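PDB 4O5H: phenylacetaldehyde dehydrogenase from Burkholderia cenocepacia, which probably catalyses the NAD+-dependent oxidation of phenylacetaldehyde to phenylacetate, as a member of the aldehyde dehydrogenase family. Local coordinates for residues A[58-63]-A[213-218]; A[288-293]-A[445-450]. All coordinates share one frame; numbering follows the deposited sequence.

Contact 1 (A[58-63]-A[213-218]); sequences VIARVP and TPLSAL
Val62, on the strand of 58-63, and Pro214 of 213-218 bring the two backbones nearest, with CA atoms 7.5 Å apart; no hydrogen bond crosses the gap, and side chains alone fill it. Ile59 and Ala60 form a classic beta bulge, both facing Val50 of the antiparallel partner strand 47-52. From the bulge onward the side chains alternate: Ala60 and Val62 point toward 213-218, Arg61 between them away. Val62 makes the larger part of the strand's share. Its two methyls straddle CG of the Pro214 ring, and CG1, anti to the carbonyl carbon (chi1 -58°), also reaches Leu218 CD1 at 3.8 Å and Leu215 CD2 at 4.0 Å. Leu215 divides its branches: CD2 rests against Ala60 CB (4.1 Å) as well as Val62, whereas CD1 meets Ile59 CD1 at 4.0 Å. For Ile59 this takes a chi1 of 54°, which sets CG1 between backbone N and carbonyl carbon and swings the terminal methyl helixward. A polar site lies close by: Asp119, a ligand of the bound sodium ion together with Val51 and Asp212, also accepts a hydrogen bond from Leu215 N, and the side chain of Pro214 is about 5 Å from the metal. Between 58-63 and 213-218 every contact is apolar and at van der Waals distance, so their fit rests on shape rather than on directional bonds.

Contact 2 (A[288-293]-A[445-450]); sequences SPVIVL and SIWSND
The indole of Trp447 meets Ser445 OG and Ile291 O at its edge, both near the ring plane, while Val290 CG1 and Val292 CG2 approach obliquely from the adjoining strand. NE1 donates to Ser445 OG at 3.0 Å, with the oxygen only 13° out of the plane, and Val290 CG1 lies 3.7 Å from the same NE1. Ser445 OG is gripped a second time by His471 ND1, so this buried hydroxyl ties the indole to a loop and helps fix the ring's rotation. A chi1 of 63° holds that OG between its own backbone N and carbonyl carbon, where both Val290 methyls pack on it. The two strands run parallel, their axes 4.7 Å apart at closest approach, and are joined by four backbone hydrogen bonds from Ser445 N to Pro289 O through Leu293 N to Trp447 O; the shortest of them is Ile291 N to Ser445 O at 2.7 Å. Where the strands end, Leu293 CD1 packs on Ser448 CB (3.6 Å); Ser448 OG bonds with Asp295 and accepts from Asp450 N in an ST turn. Asp450 then N-caps helix 451-457. That helix packs on Leu293, Ile446 and Ser448, whereas helix 298-310 lies against Val290 and Val292 on the Trp447 face; strands 320-326 and 465-468 flank the pair within the seven-stranded sheet.

Contact 1 closes before contact 2 opens along the chain, and the two lie on opposite sides of its centre: their centres are 39 Å apart and their nearest atoms about 21 Å. They share no strand, sheet or helix. The 58-63 strand belongs to a two-stranded antiparallel sheet resting on helix 215-227, whereas 288-293 and 445-450 sit inside the mixed seven-stranded sheet. These regions probably correspond, as in other aldehyde dehydrogenases, to the cofactor-binding and catalytic domains, respectively. Each contact joins segments some 150 residues apart within one family fold; contact 1 has no backbone bonds, whereas contact 2 has both backbone bonds and side-chain packing.

Contact 1 (A[58-63]-A[213-218])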
loop_
_atom_site.group_PDB
_atom_site.type_symbol
_atom_site.label_atom_id
_atom_site.label_comp_id
_atom_site.label_asym_id
_atom_site.label_seq_id
_atom_site.Cartn_x
_atom_site.Cartn_y
_atom_site.Cartn_z
ATOM N N VAL A 58 -24.908 24.110 20.827
ATOM C CA VAL A 58 -24.770 22.688 21.054
ATOM C C VAL A 58 -26.081 21.982 20.736
ATOM O O VAL A 58 -27.109 22.365 21.244
ATOM C CB VAL A 58 -24.409 22.420 22.512
ATOM C CG1 VAL A 58 -24.454 20.940 22.799
ATOM C CG2 VAL A 58 -23.022 22.983 22.814
ATOM N N ILE A 59 -26.067 20.984 19.881
ATOM C CA ILE A 59 -27.274 20.258 19.515
ATOM C C ILE A 59 -27.329 18.834 20.089
ATOM O O ILE A 59 -28.359 18.183 19.999
ATOM C CB ILE A 59 -27.467 20.206 17.959
ATOM C CG1 ILE A 59 -26.233 19.635 17.245
ATOM C CG2 ILE A 59 -27.750 21.602 17.441
ATOM C CD1 ILE A 59 -26.415 19.277 15.782
ATOM N N ALA A 60 -26.199 18.323 20.555
ATOM C CA ALA A 60 -26.095 16.962 21.034
ATOM C C ALA A 60 -24.787 16.826 21.781
ATOM O O ALA A 60 -23.928 17.693 21.702
ATOM C CB ALA A 60 -26.124 15.942 19.873
ATOM N N ARG A 61 -24.642 15.691 22.455
ATOM C CA ARG A 61 -23.394 15.270 23.057
ATOM C C ARG A 61 -23.151 13.799 22.751
ATOM O O ARG A 61 -24.075 13.003 22.734
ATOM C CB ARG A 61 -23.462 15.467 24.552
ATOM C CG ARG A 61 -23.810 16.896 24.957
ATOM C CD ARG A 61 -24.009 17.002 26.444
ATOM N NE ARG A 61 -22.737 16.997 27.148
ATOM C CZ ARG A 61 -22.606 16.893 28.479
ATOM N NH1 ARG A 61 -23.685 16.784 29.275
ATOM N NH2 ARG A 61 -21.381 16.900 29.026
ATOM N N VAL A 62 -21.907 13.436 22.511
ATOM C CA VAL A 62 -21.555 12.030 22.239
ATOM C C VAL A 62 -20.415 11.600 23.166
ATOM O O VAL A 62 -19.711 12.462 23.723
ATOM C CB VAL A 62 -21.166 11.795 20.769
ATOM C CG1 VAL A 62 -22.309 12.213 19.853
ATOM C CG2 VAL A 62 -19.867 12.500 20.414
ATOM N N PRO A 63 -20.204 10.274 23.327
ATOM C CA PRO A 63 -19.093 9.859 24.135
ATOM C C PRO A 63 -17.744 10.332 23.626
ATOM O O PRO A 63 -17.507 10.365 22.415
ATOM C CB PRO A 63 -19.176 8.340 24.116
ATOM C CG PRO A 63 -20.642 8.079 23.905
ATOM C CD PRO A 63 -21.003 9.133 22.888
ATOM N N THR A 213 -18.016 15.822 13.616
ATOM C CA THR A 213 -19.231 15.321 12.913
ATOM C C THR A 213 -19.533 13.843 13.209
ATOM O O THR A 213 -19.394 12.969 12.330
ATOM C CB THR A 213 -19.077 15.469 11.395
ATOM O OG1 THR A 213 -17.868 14.827 10.958
ATOM C CG2 THR A 213 -19.010 16.962 10.972
ATOM N N PRO A 214 -19.923 13.540 14.456
ATOM C CA PRO A 214 -20.151 12.138 14.846
ATOM C C PRO A 214 -21.551 11.613 14.559
ATOM O O PRO A 214 -21.754 10.403 14.546
ATOM C CB PRO A 214 -19.971 12.179 16.340
ATOM C CG PRO A 214 -20.485 13.547 16.720
ATOM C CD PRO A 214 -20.033 14.461 15.608
ATOM N N LEU A 215 -22.512 12.488 14.288
ATOM C CA LEU A 215 -23.921 12.068 14.374
ATOM C C LEU A 215 -24.390 11.136 13.281
ATOM O O LEU A 215 -25.107 10.164 13.584
ATOM C CB LEU A 215 -24.844 13.266 14.463
ATOM C CG LEU A 215 -24.687 14.142 15.717
ATOM C CD1 LEU A 215 -25.665 15.302 15.670
ATOM C CD2 LEU A 215 -24.885 13.347 17.004
ATOM N N SER A 216 -24.060 11.413 12.014
ATOM C CA SER A 216 -24.611 10.560 10.933
ATOM C C SER A 216 -24.053 9.130 11.018
ATOM O O SER A 216 -24.748 8.170 10.696
ATOM C CB SER A 216 -24.434 11.186 9.547
ATOM O OG SER A 216 -23.065 11.397 9.246
ATOM N N ALA A 217 -22.826 9.011 11.513
ATOM C CA ALA A 217 -22.215 7.682 11.699
ATOM C C ALA A 217 -22.940 6.868 12.777
ATOM O O ALA A 217 -23.181 5.691 12.588
ATOM C CB ALA A 217 -20.747 7.814 12.039
ATOM N N LEU A 218 -23.342 7.527 13.867
ATOM C CA LEU A 218 -24.127 6.879 14.890
ATOM C C LEU A 218 -25.477 6.438 14.323
ATOM O O LEU A 218 -25.899 5.339 14.616
ATOM C CB LEU A 218 -24.305 7.753 16.147
ATOM C CG LEU A 218 -22.957 8.059 16.859
ATOM C CD1 LEU A 218 -23.182 8.957 18.043
ATOM C CD2 LEU A 218 -22.263 6.772 17.313
#

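Contact 2 (A[288-293]-A[445-450])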
loop_
_atom_site.group_PDB
_atom_site.type_symbol
_atom_site.label_atom_id
_atom_site.label_comp_id
_atom_site.label_asym_id
_atom_site.label_seq_id
_atom_site.Cartn_x
_atom_site.Cartn_y
_atom_site.Cartn_z
ATOM N N SER A 288 -5.417 20.848 -5.865
ATOM C CA SER A 288 -5.697 20.388 -7.203
ATOM C C SER A 288 -5.830 21.551 -8.167
ATOM O O SER A 288 -6.504 22.553 -7.860
ATOM C CB SER A 288 -6.993 19.597 -7.218
ATOM O OG SER A 288 -6.928 18.478 -6.335
ATOM N N PRO A 289 -5.196 21.449 -9.339
ATOM C CA PRO A 289 -5.269 22.547 -10.316
ATOM C C PRO A 289 -6.411 22.361 -11.290
ATOM O O PRO A 289 -6.803 21.251 -11.580
ATOM C CB PRO A 289 -3.961 22.417 -11.067
ATOM C CG PRO A 289 -3.649 20.960 -11.032
ATOM C CD PRO A 289 -4.159 20.471 -9.694
ATOM N N VAL A 290 -6.884 23.476 -11.835
ATOM C CA VAL A 290 -7.917 23.530 -12.833
ATOM C C VAL A 290 -7.311 24.272 -14.012
ATOM O O VAL A 290 -6.952 25.459 -13.895
ATOM C CB VAL A 290 -9.093 24.341 -12.279
ATOM C CG1 VAL A 290 -10.151 24.569 -13.345
ATOM C CG2 VAL A 290 -9.689 23.645 -11.061
ATOM N N ILE A 291 -7.177 23.600 -15.140
ATOM C CA ILE A 291 -6.521 24.184 -16.315
ATOM C C ILE A 291 -7.548 24.502 -17.375
ATOM O O ILE A 291 -8.209 23.613 -17.876
ATOM C CB ILE A 291 -5.507 23.200 -16.888
ATOM C CG1 ILE A 291 -4.450 22.866 -15.838
ATOM C CG2 ILE A 291 -4.850 23.750 -18.155
ATOM C CD1 ILE A 291 -3.538 21.729 -16.277
ATOM N N VAL A 292 -7.660 25.769 -17.720
ATOM C CA VAL A 292 -8.624 26.208 -18.725
ATOM C C VAL A 292 -7.933 26.595 -20.018
ATOM O O VAL A 292 -7.155 27.564 -20.075
ATOM C CB VAL A 292 -9.445 27.392 -18.181
ATOM C CG1 VAL A 292 -10.512 27.830 -19.200
ATOM C CG2 VAL A 292 -10.086 26.995 -16.839
ATOM N N LEU A 293 -8.243 25.847 -21.074
ATOM C CA LEU A 293 -7.658 26.104 -22.397
ATOM C C LEU A 293 -8.444 27.182 -23.149
ATOM O O LEU A 293 -9.589 27.462 -22.814
ATOM C CB LEU A 293 -7.558 24.803 -23.200
ATOM C CG LEU A 293 -6.737 23.691 -22.546
ATOM C CD1 LEU A 293 -6.525 22.517 -23.488
ATOM C CD2 LEU A 293 -5.392 24.208 -22.026
ATOM N N SER A 445 -8.298 19.180 -13.134
ATOM C CA SER A 445 -9.184 19.185 -14.291
ATOM C C SER A 445 -8.658 20.035 -15.446
ATOM O O SER A 445 -7.851 20.953 -15.259
ATOM C CB SER A 445 -10.622 19.599 -13.926
ATOM O OG SER A 445 -10.687 20.941 -13.424
ATOM N N ILE A 446 -9.153 19.701 -16.623
ATOM C CA ILE A 446 -8.866 20.361 -17.864
ATOM C C ILE A 446 -10.198 20.770 -18.483
ATOM O O ILE A 446 -11.127 19.942 -18.547
ATOM C CB ILE A 446 -8.187 19.390 -18.824
ATOM C CG1 ILE A 446 -6.893 18.842 -18.231
ATOM C CG2 ILE A 446 -7.905 20.089 -20.129
ATOM C CD1 ILE A 446 -6.407 17.597 -18.951
ATOM N N TRP A 447 -10.302 22.016 -18.937
ATOM C CA TRP A 447 -11.522 22.553 -19.522
ATOM C C TRP A 447 -11.194 22.893 -20.972
ATOM O O TRP A 447 -10.442 23.836 -21.210
ATOM C CB TRP A 447 -12.044 23.785 -18.705
ATOM C CG TRP A 447 -12.475 23.282 -17.368
ATOM C CD1 TRP A 447 -11.667 22.870 -16.366
ATOM C CD2 TRP A 447 -13.820 23.031 -16.937
ATOM N NE1 TRP A 447 -12.417 22.417 -15.313
ATOM C CE2 TRP A 447 -13.742 22.496 -15.644
ATOM C CE3 TRP A 447 -15.077 23.237 -17.515
ATOM C CZ2 TRP A 447 -14.865 22.115 -14.914
ATOM C CZ3 TRP A 447 -16.181 22.873 -16.802
ATOM C CH2 TRP A 447 -16.067 22.314 -15.497
ATOM N N SER A 448 -11.802 22.153 -21.910
ATOM C CA SER A 448 -11.536 22.242 -23.341
ATOM C C SER A 448 -12.438 21.273 -24.103
ATOM O O SER A 448 -13.042 20.373 -23.491
ATOM C CB SER A 448 -10.089 21.851 -23.623
ATOM O OG SER A 448 -9.763 21.997 -24.991
ATOM N N ASN A 449 -12.559 21.489 -25.395
ATOM C CA ASN A 449 -13.241 20.561 -26.301
ATOM C C ASN A 449 -12.274 20.120 -27.424
ATOM O O ASN A 449 -12.676 19.488 -28.385
ATOM C CB ASN A 449 -14.500 21.204 -26.898
ATOM C CG ASN A 449 -15.397 20.199 -27.623
ATOM O OD1 ASN A 449 -15.712 19.136 -27.099
ATOM N ND2 ASN A 449 -15.776 20.531 -28.861
ATOM N N ASP A 450 -10.980 20.375 -27.207
ATOM C CA ASP A 450 -9.908 20.099 -28.155
ATOM C C ASP A 450 -9.339 18.685 -27.849
ATOM O O ASP A 450 -8.541 18.528 -26.954
ATOM C CB ASP A 450 -8.824 21.178 -27.942
ATOM C CG ASP A 450 -7.637 21.065 -28.910
ATOM O OD1 ASP A 450 -7.263 20.003 -29.427
ATOM O OD2 ASP A 450 -7.016 22.099 -29.104
#